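Local atomic coordinates of 6-phospho-beta-d glycosidase (Streptococcus pyogenes, PDB entry 5FOO), a protein that probably hydrolyses 6-phospho-beta-glucosides, as a family 1 glycoside hydrolase that accommodates a glucose 6-phosphate-like cyclophellitol in its active site. Residues E7-G12 with H70-T75; D53-I58 with Y99-D104; P113-H118 with D155-W160. The protein carries 1 engineered substitution. All blocks are in the same frame, centred on the assembly; numbering follows the deposited sequence.

Interaction 1: residues E7-G12 with H70-T75. With EDO (1,2-ethanediol), chain I.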
loop_
_atom_site.group_PDB
_atom_site.type_symbol
_atom_site.label_atom_id
_atom_site.label_comp_id
_atom_site.label_asym_id
_atom_site.label_seq_id
_atom_site.Cartn_x
_atom_site.Cartn_y
_atom_site.Cartn_z
ATOM N N GLU A 7 -22.805 5.014 3.451
ATOM C CA GLU A 7 -22.001 3.800 3.574
ATOM C C GLU A 7 -20.515 3.961 3.159
ATOM O O GLU A 7 -19.811 2.997 2.972
ATOM C CB GLU A 7 -22.703 2.638 2.887
ATOM C CG GLU A 7 -24.088 2.402 3.506
ATOM C CD GLU A 7 -24.809 1.247 2.876
ATOM O OE1 GLU A 7 -24.862 1.151 1.624
ATOM O OE2 GLU A 7 -25.324 0.427 3.655
ATOM N N PHE A 8 -20.063 5.201 3.163
ATOM C CA PHE A 8 -18.655 5.520 3.012
ATOM C C PHE A 8 -17.820 4.793 4.062
ATOM O O PHE A 8 -18.185 4.729 5.288
ATOM C CB PHE A 8 -18.471 7.031 3.116
ATOM C CG PHE A 8 -17.231 7.572 2.429
ATOM C CD1 PHE A 8 -17.159 7.661 1.034
ATOM C CD2 PHE A 8 -16.170 8.027 3.178
ATOM C CE1 PHE A 8 -16.055 8.236 0.400
ATOM C CE2 PHE A 8 -15.042 8.572 2.560
ATOM C CZ PHE A 8 -14.991 8.674 1.175
ATOM N N TRP A 9 -16.699 4.259 3.608
ATOM C CA TRP A 9 -15.799 3.552 4.526
ATOM C C TRP A 9 -14.939 4.574 5.294
ATOM O O TRP A 9 -14.337 5.447 4.681
ATOM C CB TRP A 9 -14.846 2.624 3.776
ATOM C CG TRP A 9 -15.407 1.480 3.091
ATOM C CD1 TRP A 9 -16.775 1.208 2.821
ATOM C CD2 TRP A 9 -14.654 0.422 2.478
ATOM N NE1 TRP A 9 -16.866 -0.009 2.171
ATOM C CE2 TRP A 9 -15.600 -0.489 1.900
ATOM C CE3 TRP A 9 -13.274 0.161 2.333
ATOM C CZ2 TRP A 9 -15.199 -1.682 1.235
ATOM C CZ3 TRP A 9 -12.871 -1.003 1.655
ATOM C CH2 TRP A 9 -13.850 -1.897 1.067
ATOM N N TRP A 10 -14.881 4.416 6.622
ATOM C CA TRP A 10 -14.054 5.214 7.436
ATOM C C TRP A 10 -13.247 4.303 8.329
ATOM O O TRP A 10 -13.771 3.435 9.046
ATOM C CB TRP A 10 -14.854 6.135 8.304
ATOM C CG TRP A 10 -15.706 7.134 7.631
ATOM C CD1 TRP A 10 -17.093 7.150 7.625
ATOM C CD2 TRP A 10 -15.295 8.400 7.069
ATOM N NE1 TRP A 10 -17.523 8.274 6.980
ATOM C CE2 TRP A 10 -16.446 9.059 6.644
ATOM C CE3 TRP A 10 -14.062 8.976 6.787
ATOM C CZ2 TRP A 10 -16.399 10.286 5.985
ATOM C CZ3 TRP A 10 -14.035 10.183 6.155
ATOM C CH2 TRP A 10 -15.192 10.817 5.759
ATOM N N GLY A 11 -11.944 4.513 8.315
ATOM C CA GLY A 11 -11.074 3.705 9.167
ATOM C C GLY A 11 -9.641 4.001 8.812
ATOM O O GLY A 11 -9.324 5.071 8.284
ATOM N N GLY A 12 -8.775 3.059 9.104
ATOM C CA GLY A 12 -7.400 3.234 8.751
ATOM C C GLY A 12 -6.805 1.933 8.338
ATOM O O GLY A 12 -7.455 0.895 8.411
ATOM N N HIS A 70 -14.564 3.986 13.755
ATOM C CA HIS A 70 -14.103 3.310 12.523
ATOM C C HIS A 70 -15.154 2.272 12.111
ATOM O O HIS A 70 -15.613 1.521 12.956
ATOM C CB HIS A 70 -12.737 2.654 12.746
ATOM C CG HIS A 70 -11.634 3.646 13.004
ATOM N ND1 HIS A 70 -10.304 3.353 12.786
ATOM C CD2 HIS A 70 -11.665 4.949 13.403
ATOM C CE1 HIS A 70 -9.562 4.411 13.073
ATOM N NE2 HIS A 70 -10.362 5.389 13.468
ATOM N N ASN A 71 -15.547 2.246 10.848
ATOM C CA ASN A 71 -16.419 1.150 10.340
ATOM C C ASN A 71 -15.744 0.107 9.450
ATOM O O ASN A 71 -16.393 -0.856 8.995
ATOM C CB ASN A 71 -17.616 1.755 9.610
ATOM C CG ASN A 71 -17.200 2.498 8.362
ATOM O OD1 ASN A 71 -16.189 2.154 7.708
ATOM N ND2 ASN A 71 -18.007 3.478 7.970
ATOM N N SER A 72 -14.430 0.256 9.258
ATOM C CA SER A 72 -13.651 -0.571 8.386
ATOM C C SER A 72 -12.166 -0.526 8.859
ATOM O O SER A 72 -11.792 0.374 9.601
ATOM C CB SER A 72 -13.806 -0.107 6.960
ATOM O OG SER A 72 -13.571 1.271 6.843
ATOM N N TYR A 73 -11.397 -1.572 8.537
ATOM C CA TYR A 73 -9.990 -1.729 8.967
ATOM C C TYR A 73 -9.283 -2.551 7.889
ATOM O O TYR A 73 -9.702 -3.669 7.624
ATOM C CB TYR A 73 -9.909 -2.474 10.295
ATOM C CG TYR A 73 -8.538 -2.763 10.908
ATOM C CD1 TYR A 73 -7.824 -1.789 11.605
ATOM C CD2 TYR A 73 -7.957 -4.029 10.817
ATOM C CE1 TYR A 73 -6.583 -2.094 12.241
ATOM C CE2 TYR A 73 -6.740 -4.326 11.413
ATOM C CZ TYR A 73 -6.041 -3.355 12.127
ATOM O OH TYR A 73 -4.816 -3.696 12.721
ATOM N N ARG A 74 -8.204 -1.996 7.310
ATOM C CA ARG A 74 -7.360 -2.727 6.354
ATOM C C ARG A 74 -6.047 -3.137 6.984
ATOM O O ARG A 74 -5.327 -2.312 7.553
ATOM C CB ARG A 74 -7.119 -1.909 5.096
ATOM C CG ARG A 74 -6.483 -2.710 3.949
ATOM C CD ARG A 74 -5.005 -2.406 3.716
ATOM N NE ARG A 74 -4.756 -1.029 3.276
ATOM C CZ ARG A 74 -3.562 -0.588 2.816
ATOM N NH1 ARG A 74 -2.487 -1.401 2.718
ATOM N NH2 ARG A 74 -3.439 0.648 2.388
ATOM N N THR A 75 -5.798 -4.431 6.955
ATOM C CA THR A 75 -4.496 -4.971 7.251
ATOM C C THR A 75 -4.082 -6.018 6.182
ATOM O O THR A 75 -4.699 -6.147 5.160
ATOM C CB THR A 75 -4.450 -5.545 8.694
ATOM O OG1 THR A 75 -3.081 -5.725 9.116
ATOM C CG2 THR A 75 -5.209 -6.851 8.827
HETATM C C1 EDO I . -18.297 0.107 6.047
HETATM O O1 EDO I . -18.784 -1.217 5.908
HETATM C C2 EDO I . -19.453 1.103 5.958
HETATM O O2 EDO I . -20.169 0.809 4.762
HETATM O O HOH W 1 -9.634 1.122 11.185
#
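Neighbouring parallel strands 9-13 and 72-76 of the family 1 TIM barrel meet here, and the carboxamide of Asn71 does most of the joining. Asn71 ND2 gives a hydrogen bond to Phe8 O at 3.0 Å, the donor lying in the carbonyl plane and the acceptor close to the amide plane. At the oxygen end of the amide, Asn71 OD1 accepts from Trp10 N at 2.8 Å, a nearly straight bond (167° at the hydrogen) that arrives tilted from the carbonyl plane. Ser72 OG gives OD1 a second bond almost in line with its C=O, so three bonds fix the rotation of the amide. With chi1 at 65°, Asn71 CG sits between its backbone N and carbonyl carbon, which turns the amide back along residues 8-10. Backbone bonds continue the pairing, from Asn71 N to Trp10 O at 2.8 Å and from Arg74 N to Gly12 O at 3.2 Å. Gly11 CA lies over one face of the His70 ring in a CH-pi contact, 4.0 Å from the ring centroid. A water accepts from Gly12 N, donates to Ser72 O and is hydrogen-bonded to His70 ND1, a further polar link. Ethanediol, probably from the crystallisation liquor, gives a hydrogen bond to Glu7 O and rests near Trp9 CD1. The Arg74 side chain bonds to Ser365 O, its nearest atom about 5 Å from the bound 6-phosphocyclophellitol. Strand 410-416 flanks 9-13 on its other edge and strand 112-116 flanks 72-76, while Tyr73 packs outward on Ile58, Leu62 and Leu65 of helix 54-67.

Interaction 2: residues D53-I58 with Y99-D104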
loop_
_atom_site.group_PDB
_atom_site.type_symbol
_atom_site.label_atom_id
_atom_site.label_comp_id
_atom_site.label_asym_id
_atom_site.label_seq_id
_atom_site.Cartn_x
_atom_site.Cartn_y
_atom_site.Cartn_z
ATOM N N ASP A 53 2.723 -5.094 18.436
ATOM C CA ASP A 53 2.146 -6.109 19.315
ATOM C C ASP A 53 0.676 -6.475 18.950
ATOM O O ASP A 53 -0.108 -6.929 19.811
ATOM C CB ASP A 53 2.252 -5.662 20.806
ATOM C CG ASP A 53 1.977 -6.795 21.802
ATOM O OD1 ASP A 53 2.375 -7.953 21.433
ATOM O OD2 ASP A 53 1.371 -6.508 22.933
ATOM N N ALA A 54 0.317 -6.302 17.683
ATOM C CA ALA A 54 -1.018 -6.706 17.226
ATOM C C ALA A 54 -1.251 -8.229 17.324
ATOM O O ALA A 54 -2.409 -8.673 17.466
ATOM C CB ALA A 54 -1.294 -6.194 15.828
ATOM N N TYR A 55 -0.191 -9.037 17.279
ATOM C CA TYR A 55 -0.363 -10.440 17.560
ATOM C C TYR A 55 -1.210 -10.666 18.859
ATOM O O TYR A 55 -2.147 -11.507 18.883
ATOM C CB TYR A 55 0.950 -11.232 17.588
ATOM C CG TYR A 55 0.708 -12.715 17.834
ATOM C CD1 TYR A 55 0.372 -13.561 16.793
ATOM C CD2 TYR A 55 0.753 -13.261 19.132
ATOM C CE1 TYR A 55 0.070 -14.898 17.025
ATOM C CE2 TYR A 55 0.504 -14.612 19.352
ATOM C CZ TYR A 55 0.150 -15.420 18.289
ATOM O OH TYR A 55 -0.118 -16.792 18.461
ATOM N N HIS A 56 -0.899 -9.883 19.907
ATOM C CA HIS A 56 -1.577 -9.981 21.172
ATOM C C HIS A 56 -2.766 -9.037 21.280
ATOM O O HIS A 56 -3.788 -9.416 21.822
ATOM C CB HIS A 56 -0.591 -9.733 22.301
ATOM C CG HIS A 56 0.515 -10.742 22.380
ATOM N ND1 HIS A 56 1.830 -10.429 22.111
ATOM C CD2 HIS A 56 0.516 -12.032 22.784
ATOM C CE1 HIS A 56 2.580 -11.502 22.311
ATOM N NE2 HIS A 56 1.809 -12.489 22.714
ATOM N N GLN A 57 -2.675 -7.840 20.737
ATOM C CA GLN A 57 -3.659 -6.789 21.007
ATOM C C GLN A 57 -4.705 -6.498 19.930
ATOM O O GLN A 57 -5.434 -5.538 20.054
ATOM C CB GLN A 57 -2.893 -5.486 21.306
ATOM C CG GLN A 57 -2.059 -5.581 22.583
ATOM C CD GLN A 57 -1.660 -4.196 23.096
ATOM O OE1 GLN A 57 -2.518 -3.341 23.305
ATOM N NE2 GLN A 57 -0.368 -3.950 23.241
ATOM N N ILE A 58 -4.790 -7.290 18.877
ATOM C CA ILE A 58 -5.750 -7.022 17.830
ATOM C C ILE A 58 -7.176 -6.871 18.352
ATOM O O ILE A 58 -7.899 -5.921 17.945
ATOM C CB ILE A 58 -5.619 -8.016 16.617
ATOM C CG1 ILE A 58 -6.424 -7.494 15.425
ATOM C CG2 ILE A 58 -6.053 -9.405 17.025
ATOM C CD1 ILE A 58 -5.987 -6.157 14.901
ATOM N N TYR A 99 -5.378 -15.331 12.110
ATOM C CA TYR A 99 -6.158 -14.518 11.158
ATOM C C TYR A 99 -7.687 -14.711 11.402
ATOM O O TYR A 99 -8.504 -13.771 11.250
ATOM C CB TYR A 99 -5.673 -14.729 9.695
ATOM C CG TYR A 99 -4.304 -14.101 9.515
ATOM C CD1 TYR A 99 -4.154 -12.724 9.629
ATOM C CD2 TYR A 99 -3.139 -14.887 9.283
ATOM C CE1 TYR A 99 -2.922 -12.135 9.521
ATOM C CE2 TYR A 99 -1.895 -14.303 9.179
ATOM C CZ TYR A 99 -1.789 -12.936 9.315
ATOM O OH TYR A 99 -0.557 -12.318 9.269
ATOM N N ASN A 100 -8.051 -15.880 11.936
ATOM C CA ASN A 100 -9.441 -16.055 12.375
ATOM C C ASN A 100 -9.766 -15.109 13.556
ATOM O O ASN A 100 -10.838 -14.519 13.546
ATOM C CB ASN A 100 -9.785 -17.512 12.630
ATOM C CG ASN A 100 -10.150 -18.253 11.347
ATOM O OD1 ASN A 100 -10.783 -17.677 10.451
ATOM N ND2 ASN A 100 -9.710 -19.534 11.231
ATOM N N ARG A 101 -8.818 -14.905 14.483
ATOM C CA ARG A 101 -8.995 -13.935 15.601
ATOM C C ARG A 101 -9.180 -12.526 15.027
ATOM O O ARG A 101 -10.136 -11.860 15.368
ATOM C CB ARG A 101 -7.810 -13.940 16.595
ATOM C CG ARG A 101 -7.774 -15.022 17.663
ATOM C CD ARG A 101 -6.462 -15.030 18.494
ATOM N NE ARG A 101 -6.119 -13.694 19.026
ATOM C CZ ARG A 101 -4.872 -13.194 19.144
ATOM N NH1 ARG A 101 -3.805 -13.900 18.818
ATOM N NH2 ARG A 101 -4.695 -11.984 19.615
ATOM N N VAL A 102 -8.306 -12.105 14.106
ATOM C CA VAL A 102 -8.392 -10.788 13.514
ATOM C C VAL A 102 -9.758 -10.549 12.847
ATOM O O VAL A 102 -10.431 -9.528 13.034
ATOM C CB VAL A 102 -7.291 -10.565 12.403
ATOM C CG1 VAL A 102 -7.458 -9.200 11.804
ATOM C CG2 VAL A 102 -5.883 -10.723 12.935
ATOM N N ILE A 103 -10.122 -11.451 11.971
ATOM C CA ILE A 103 -11.376 -11.276 11.233
ATOM C C ILE A 103 -12.627 -11.332 12.158
ATOM O O ILE A 103 -13.564 -10.493 12.037
ATOM C CB ILE A 103 -11.462 -12.344 10.116
ATOM C CG1 ILE A 103 -10.360 -12.052 9.028
ATOM C CG2 ILE A 103 -12.897 -12.441 9.530
ATOM C CD1 ILE A 103 -9.863 -13.275 8.330
ATOM N N ASP A 104 -12.657 -12.312 13.068
ATOM C CA ASP A 104 -13.827 -12.426 13.974
ATOM C C ASP A 104 -13.949 -11.196 14.878
ATOM O O ASP A 104 -15.050 -10.736 15.113
ATOM C CB ASP A 104 -13.777 -13.683 14.825
ATOM C CG ASP A 104 -13.977 -14.971 14.004
ATOM O OD1 ASP A 104 -14.538 -14.952 12.892
ATOM O OD2 ASP A 104 -13.483 -16.016 14.482
HETATM O O HOH W 2 -3.513 -16.687 17.693
#
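Arg101 reaches from helix 93-108 to the first turn of helix 54-67 and holds the carbonyl oxygen of Tyr55 end-on with two nitrogens. Arg101 NH2 lies 2.7 Å from Tyr55 O and Arg101 NH1 lies 2.9 Å from the same atom; both bonds are bent. The NH1 donor stands nearly in line with the carbonyl, whereas NH2 approaches tilted from its plane. A bend at chi3 (51°) swings the guanidinium round to this oxygen. Arg101 NH1 also stands over the centre of one face of the Tyr55 ring, 4.2 Å above it, but the cation-pi attraction is at most weak. A water accepts from NH1, and Arg101 NE forms a salt bridge with Glu59, one turn farther along the partner helix. Next to the arginine, Ile58 CG1, anti to its backbone N (chi1 -167°), meets both methyls of Val102 at 4.1 Å, the two side chains set nearly perpendicular to each other. Ile58 CG2 packs against Arg101 NH2. These helices lie on the outside of the barrel, the axes of their short segments approaching to 10.1 Å and inclined at 37°. Tyr55 OH bonds to Asp94 at the start of helix 93-108, and Phe153 of helix 136-153 covers Tyr99, Asn100 and Ile103.

Interaction 3: residues P113-H118 with D155-W160. With EDO (1,2-ethanediol), chain H.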
loop_
_atom_site.group_PDB
_atom_site.type_symbol
_atom_site.label_atom_id
_atom_site.label_comp_id
_atom_site.label_asym_id
_atom_site.label_seq_id
_atom_site.Cartn_x
_atom_site.Cartn_y
_atom_site.Cartn_z
ATOM N N PRO A 113 -13.783 -6.001 7.655
ATOM C CA PRO A 113 -12.384 -6.361 7.482
ATOM C C PRO A 113 -11.972 -6.275 6.008
ATOM O O PRO A 113 -12.652 -6.836 5.147
ATOM C CB PRO A 113 -12.333 -7.786 7.974
ATOM C CG PRO A 113 -13.735 -8.359 7.667
ATOM C CD PRO A 113 -14.656 -7.195 7.833
ATOM N N VAL A 114 -10.873 -5.579 5.725
ATOM C CA VAL A 114 -10.406 -5.354 4.354
ATOM C C VAL A 114 -9.020 -5.950 4.281
ATOM O O VAL A 114 -8.124 -5.514 5.010
ATOM C CB VAL A 114 -10.341 -3.832 4.066
ATOM C CG1 VAL A 114 -9.830 -3.510 2.631
ATOM C CG2 VAL A 114 -11.745 -3.250 4.321
ATOM N N ILE A 115 -8.834 -6.965 3.459
ATOM C CA ILE A 115 -7.597 -7.784 3.589
ATOM C C ILE A 115 -6.724 -7.733 2.357
ATOM O O ILE A 115 -7.187 -8.035 1.255
ATOM C CB ILE A 115 -7.954 -9.188 3.971
ATOM C CG1 ILE A 115 -8.730 -9.190 5.315
ATOM C CG2 ILE A 115 -6.749 -10.059 4.012
ATOM C CD1 ILE A 115 -7.939 -8.781 6.530
ATOM N N ASN A 116 -5.472 -7.293 2.575
ATOM C CA ASN A 116 -4.433 -7.273 1.568
ATOM C C ASN A 116 -3.628 -8.535 1.695
ATOM O O ASN A 116 -3.411 -8.974 2.797
ATOM C CB ASN A 116 -3.580 -6.030 1.782
ATOM C CG ASN A 116 -2.374 -5.969 0.868
ATOM O OD1 ASN A 116 -2.396 -6.401 -0.315
ATOM N ND2 ASN A 116 -1.319 -5.450 1.407
ATOM N N LEU A 117 -3.136 -9.092 0.576
ATOM C CA LEU A 117 -2.311 -10.281 0.611
ATOM C C LEU A 117 -0.805 -10.145 0.573
ATOM O O LEU A 117 -0.103 -11.139 0.832
ATOM C CB LEU A 117 -2.733 -11.253 -0.469
ATOM C CG LEU A 117 -4.214 -11.567 -0.426
ATOM C CD1 LEU A 117 -4.634 -12.180 -1.745
ATOM C CD2 LEU A 117 -4.501 -12.455 0.774
ATOM N N HIS A 118 -0.301 -8.953 0.298
ATOM C CA HIS A 118 1.160 -8.775 0.144
ATOM C C HIS A 118 1.470 -7.345 0.412
ATOM O O HIS A 118 0.987 -6.464 -0.296
ATOM C CB HIS A 118 1.583 -9.192 -1.256
ATOM C CG HIS A 118 2.989 -8.868 -1.617
ATOM N ND1 HIS A 118 3.353 -8.343 -2.839
ATOM C CD2 HIS A 118 4.143 -9.009 -0.925
ATOM C CE1 HIS A 118 4.653 -8.121 -2.870
ATOM N NE2 HIS A 118 5.151 -8.507 -1.715
ATOM N N ASP A 155 -15.682 -16.595 3.701
ATOM C CA ASP A 155 -17.050 -16.663 4.225
ATOM C C ASP A 155 -17.295 -15.412 4.969
ATOM O O ASP A 155 -18.431 -14.943 4.991
ATOM C CB ASP A 155 -17.241 -17.882 5.181
ATOM C CG ASP A 155 -16.281 -17.850 6.378
ATOM O OD1 ASP A 155 -15.044 -17.606 6.223
ATOM O OD2 ASP A 155 -16.752 -18.010 7.478
ATOM N N ARG A 156 -16.229 -14.833 5.559
ATOM C CA ARG A 156 -16.372 -13.604 6.378
ATOM C C ARG A 156 -15.748 -12.340 5.805
ATOM O O ARG A 156 -16.260 -11.233 6.012
ATOM C CB ARG A 156 -15.843 -13.858 7.775
ATOM C CG ARG A 156 -16.782 -14.712 8.670
ATOM C CD ARG A 156 -15.985 -15.351 9.817
ATOM N NE ARG A 156 -15.032 -16.269 9.174
ATOM C CZ ARG A 156 -13.828 -16.668 9.620
ATOM N NH1 ARG A 156 -13.296 -16.199 10.762
ATOM N NH2 ARG A 156 -13.112 -17.511 8.851
ATOM N N VAL A 157 -14.615 -12.488 5.127
ATOM C CA VAL A 157 -14.022 -11.369 4.383
ATOM C C VAL A 157 -14.572 -11.327 2.951
ATOM O O VAL A 157 -14.441 -12.304 2.183
ATOM C CB VAL A 157 -12.486 -11.531 4.284
ATOM C CG1 VAL A 157 -11.871 -10.397 3.464
ATOM C CG2 VAL A 157 -11.872 -11.636 5.672
ATOM N N LYS A 158 -15.141 -10.182 2.612
ATOM C CA LYS A 158 -15.680 -9.912 1.296
ATOM C C LYS A 158 -14.923 -8.860 0.505
ATOM O O LYS A 158 -15.358 -8.463 -0.582
ATOM C CB LYS A 158 -17.134 -9.414 1.466
ATOM C CG LYS A 158 -18.088 -10.421 2.131
ATOM C CD LYS A 158 -17.874 -11.876 1.749
ATOM C CE LYS A 158 -19.074 -12.771 2.113
ATOM N NZ LYS A 158 -18.877 -14.206 1.813
ATOM N N ASP A 159 -13.802 -8.391 1.050
ATOM C CA ASP A 159 -13.082 -7.259 0.488
ATOM C C ASP A 159 -11.600 -7.569 0.498
ATOM O O ASP A 159 -10.969 -7.550 1.554
ATOM C CB ASP A 159 -13.340 -6.014 1.303
ATOM C CG ASP A 159 -14.767 -5.508 1.144
ATOM O OD1 ASP A 159 -15.112 -4.854 0.128
ATOM O OD2 ASP A 159 -15.513 -5.748 2.117
ATOM N N TRP A 160 -11.070 -7.850 -0.678
ATOM C CA TRP A 160 -9.775 -8.415 -0.821
ATOM C C TRP A 160 -8.893 -7.531 -1.749
ATOM O O TRP A 160 -9.383 -6.975 -2.725
ATOM C CB TRP A 160 -9.910 -9.795 -1.451
ATOM C CG TRP A 160 -10.523 -10.826 -0.618
ATOM C CD1 TRP A 160 -11.842 -11.244 -0.667
ATOM C CD2 TRP A 160 -9.892 -11.616 0.375
ATOM N NE1 TRP A 160 -12.052 -12.252 0.251
ATOM C CE2 TRP A 160 -10.866 -12.522 0.885
ATOM C CE3 TRP A 160 -8.608 -11.652 0.914
ATOM C CZ2 TRP A 160 -10.574 -13.442 1.894
ATOM C CZ3 TRP A 160 -8.332 -12.601 1.902
ATOM C CH2 TRP A 160 -9.320 -13.448 2.394
HETATM C C1 EDO H . -18.266 -5.653 -0.006
HETATM O O1 EDO H . -17.532 -4.609 -0.645
HETATM C C2 EDO H . -18.817 -6.618 -1.002
HETATM O O2 EDO H . -18.116 -6.362 -2.192
HETATM O O HOH W 3 -15.053 -7.610 4.074
#
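The Trp160 indole has Val157 CG1 over one face, 3.5 Å above the plane and offset toward the rim, while its CZ3 corner is met obliquely by Ile115 CG2 at 3.7 Å and by Leu117 CD2 at 4.0 Å. Ile115 and Trp160 run alongside each other in the same direction, on one face of the sheet. Ile115 CG2 stands anti to the backbone N, which directs that methyl to the indole, and the other branch, CG1 (chi1 -59°), turns to Val157 CG1 at 3.8 Å. Val157 CG1 thus touches isoleucine and indole alike, the three side chains meeting in one cluster. The second flat group, the Arg156 guanidinium, has the Asp155 carboxylate at its edge: NE and NH2 hold it side-on, one to each oxygen, while NH1 forms a salt bridge with Asp104. Between the backbones a single straight hydrogen bond runs from Ile115 N to Asp159 O at 2.9 Å, with 174° at the hydrogen, at the parallel pairing of Ile115 with Trp160. Trp160 CA adds a C-H...O contact to Ile115 O. Toward the N-terminal ends, a water gives bonds to Pro113 O and Asp159 OD2 and accepts from Lys158 N, joining strand 112-116 to the loop before 159-161. Asp159 is heavily engaged: OD2 also forms a salt bridge with Arg112, while Asp159 OD1 is hydrogen-bonded to Tyr293 and accepts at 2.6 Å from O1 of ethanediol, probably from the crystallisation liquor. The contact joins the third and fourth strands of the barrel. Strand 72-76 pairs with the far edge of 112-116, and outside the sheet Ile103 and Leu107 of helix 93-108 pack near Val157, Pro113 and Arg156, with Phe150 and Phe153 of helix 136-153 against Trp160.

All three contacts belong to one sector of the eight-stranded barrel. Interaction 1 joins its first and second strands and interaction 3 its third and fourth; their centres are 12 Å apart, and backbone bonds between strands 72-76 and 112-116 make the sheet continuous. Interaction 2, 16 Å from interaction 1 and 14 Å from interaction 3, pairs the outer helices 54-67 and 93-108, which precede strands 72-76 and 112-116. Along the chain, interactions 1 and 2 alternate their segments, and interaction 3 follows both. Trp9 packs on Asp159, while Asn100 OD1 bonds to Arg156 NH2, tying helix 93-108 to the loop before strand 159-161 around the barrel that holds the 6-phosphocyclophellitol pocket.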